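Local coordinates for protein probable uracil-DNA glycosylase (Acanthamoeba polyphaga mimivirus, PDB 5X55) that is a probable uracil-DNA glycosylase of the UDG superfamily, built around a four-stranded parallel beta-sheet flanked by helices, at residues S256-V261 against E273-D278. Sequence-based numbering, arbitrary orientation.
Sequences SAFTTV and ESFTAD
Just past the end of strand 251-255, an outermost strand of the central parallel sheet in this uracil-DNA glycosylase superfamily fold, the chain meets the first turns of helix 273-286 through Ser256 and Phe258 on one side and Phe275 and Thr276 on the other. The polar link is the hydrogen bond from Thr276 OG1 to the backbone O of Ser256, 2.6 Å long; the hydroxyl approaches at 130° to the C=O bond and 18° out of the carbonyl plane. With CG2 anti to its backbone N, Thr276 lays that methyl 4.0 Å from Ser256 CB. The same OG1 sits at the edge of the Phe258 ring, 3.5 Å from CE1, and is also hydrogen-bonded to Trp272 O one turn earlier in the chain. Over one face of Phe258 comes the edge of Phe275, a T-shaped stack with planes at 87° and CE2 4.0 Å from Phe258 CZ. Ser256 OG is hydrogen-bonded to His298 NE2, outside this contact, while Phe275 also packs on Val141 of helix 135-142 and Phe258 meets the Trp272 ring. All four touching residues are buried, and the single hydroxyl proton of Thr276 is probably shared between the carbonyls of Ser256 and Trp272.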
loop_
_atom_site.group_PDB
_atom_site.type_symbol
_atom_site.label_atom_id
_atom_site.label_comp_id
_atom_site.label_asym_id
_atom_site.label_seq_id
_atom_site.Cartn_x
_atom_site.Cartn_y
_atom_site.Cartn_z
ATOM N N SER A 256 -1.759 -5.226 0.212
ATOM C CA SER A 256 -2.785 -6.139 -0.284
ATOM C C SER A 256 -3.647 -6.704 0.849
ATOM O O SER A 256 -4.817 -7.038 0.632
ATOM C CB SER A 256 -2.131 -7.267 -1.073
ATOM O OG SER A 256 -1.212 -7.971 -0.255
ATOM N N ALA A 257 -3.091 -6.829 2.053
ATOM C CA ALA A 257 -3.859 -7.090 3.265
ATOM C C ALA A 257 -4.006 -5.768 4.008
ATOM O O ALA A 257 -3.026 -5.230 4.533
ATOM C CB ALA A 257 -3.179 -8.131 4.151
ATOM N N PHE A 258 -5.227 -5.257 4.083
ATOM C CA PHE A 258 -5.387 -3.923 4.641
ATOM C C PHE A 258 -5.254 -3.867 6.157
ATOM O O PHE A 258 -5.064 -2.765 6.690
ATOM C CB PHE A 258 -6.733 -3.334 4.201
ATOM C CG PHE A 258 -6.719 -2.793 2.793
ATOM C CD1 PHE A 258 -6.632 -3.649 1.704
ATOM C CD2 PHE A 258 -6.768 -1.435 2.560
ATOM C CE1 PHE A 258 -6.614 -3.145 0.407
ATOM C CE2 PHE A 258 -6.748 -0.929 1.270
ATOM C CZ PHE A 258 -6.675 -1.779 0.196
ATOM N N THR A 259 -5.329 -4.995 6.863
ATOM C CA THR A 259 -5.262 -4.983 8.320
ATOM C C THR A 259 -4.367 -6.100 8.839
ATOM O O THR A 259 -4.086 -7.077 8.149
ATOM C CB THR A 259 -6.650 -5.144 8.958
ATOM O OG1 THR A 259 -7.258 -6.347 8.470
ATOM C CG2 THR A 259 -7.539 -3.959 8.619
ATOM N N THR A 260 -3.925 -5.936 10.082
ATOM C CA THR A 260 -3.424 -7.036 10.880
ATOM C C THR A 260 -3.789 -6.740 12.330
ATOM O O THR A 260 -4.601 -5.858 12.610
ATOM C CB THR A 260 -1.921 -7.252 10.635
ATOM O OG1 THR A 260 -1.506 -8.476 11.258
ATOM C CG2 THR A 260 -1.070 -6.071 11.137
ATOM N N VAL A 261 -3.228 -7.503 13.255
ATOM C CA VAL A 261 -3.411 -7.276 14.686
ATOM C C VAL A 261 -2.100 -6.747 15.231
ATOM O O VAL A 261 -1.022 -7.207 14.828
ATOM C CB VAL A 261 -3.845 -8.561 15.429
ATOM C CG1 VAL A 261 -3.847 -8.349 16.941
ATOM C CG2 VAL A 261 -5.221 -9.005 14.965
ATOM N N GLU A 273 -8.358 -10.635 0.235
ATOM C CA GLU A 273 -7.885 -11.031 -1.094
ATOM C C GLU A 273 -8.886 -10.662 -2.184
ATOM O O GLU A 273 -8.495 -10.182 -3.257
ATOM C CB GLU A 273 -7.580 -12.541 -1.133
ATOM C CG GLU A 273 -6.319 -12.975 -0.345
ATOM C CD GLU A 273 -5.951 -14.469 -0.497
ATOM O OE1 GLU A 273 -6.840 -15.356 -0.469
ATOM O OE2 GLU A 273 -4.745 -14.756 -0.649
ATOM N N SER A 274 -10.183 -10.871 -1.935
ATOM C CA SER A 274 -11.154 -10.543 -2.971
ATOM C C SER A 274 -11.305 -9.032 -3.122
ATOM O O SER A 274 -11.487 -8.530 -4.237
ATOM C CB SER A 274 -12.509 -11.188 -2.662
ATOM O OG SER A 274 -12.375 -12.587 -2.556
ATOM N N PHE A 275 -11.256 -8.304 -2.012
ATOM C CA PHE A 275 -11.330 -6.850 -2.080
ATOM C C PHE A 275 -10.157 -6.293 -2.869
ATOM O O PHE A 275 -10.342 -5.487 -3.782
ATOM C CB PHE A 275 -11.371 -6.264 -0.666
ATOM C CG PHE A 275 -11.501 -4.763 -0.632
ATOM C CD1 PHE A 275 -12.748 -4.165 -0.706
ATOM C CD2 PHE A 275 -10.374 -3.959 -0.511
ATOM C CE1 PHE A 275 -12.885 -2.772 -0.662
ATOM C CE2 PHE A 275 -10.489 -2.573 -0.460
ATOM C CZ PHE A 275 -11.750 -1.971 -0.545
ATOM N N THR A 276 -8.941 -6.743 -2.553
ATOM C CA THR A 276 -7.763 -6.261 -3.271
ATOM C C THR A 276 -7.791 -6.687 -4.739
ATOM O O THR A 276 -7.418 -5.905 -5.625
ATOM C CB THR A 276 -6.489 -6.746 -2.572
ATOM O OG1 THR A 276 -6.463 -6.249 -1.228
ATOM C CG2 THR A 276 -5.242 -6.241 -3.304
ATOM N N ALA A 277 -8.268 -7.902 -5.029
ATOM C CA ALA A 277 -8.381 -8.311 -6.426
ATOM C C ALA A 277 -9.340 -7.405 -7.183
ATOM O O ALA A 277 -9.044 -6.971 -8.301
ATOM C CB ALA A 277 -8.831 -9.769 -6.522
ATOM N N ASP A 278 -10.489 -7.081 -6.574
ATOM C CA ASP A 278 -11.417 -6.159 -7.220
ATOM C C ASP A 278 -10.841 -4.746 -7.327
ATOM O O ASP A 278 -11.173 -4.015 -8.264
ATOM C CB ASP A 278 -12.747 -6.136 -6.465
ATOM C CG ASP A 278 -13.634 -7.325 -6.802
ATOM O OD1 ASP A 278 -13.435 -7.944 -7.869
ATOM O OD2 ASP A 278 -14.534 -7.638 -5.995
#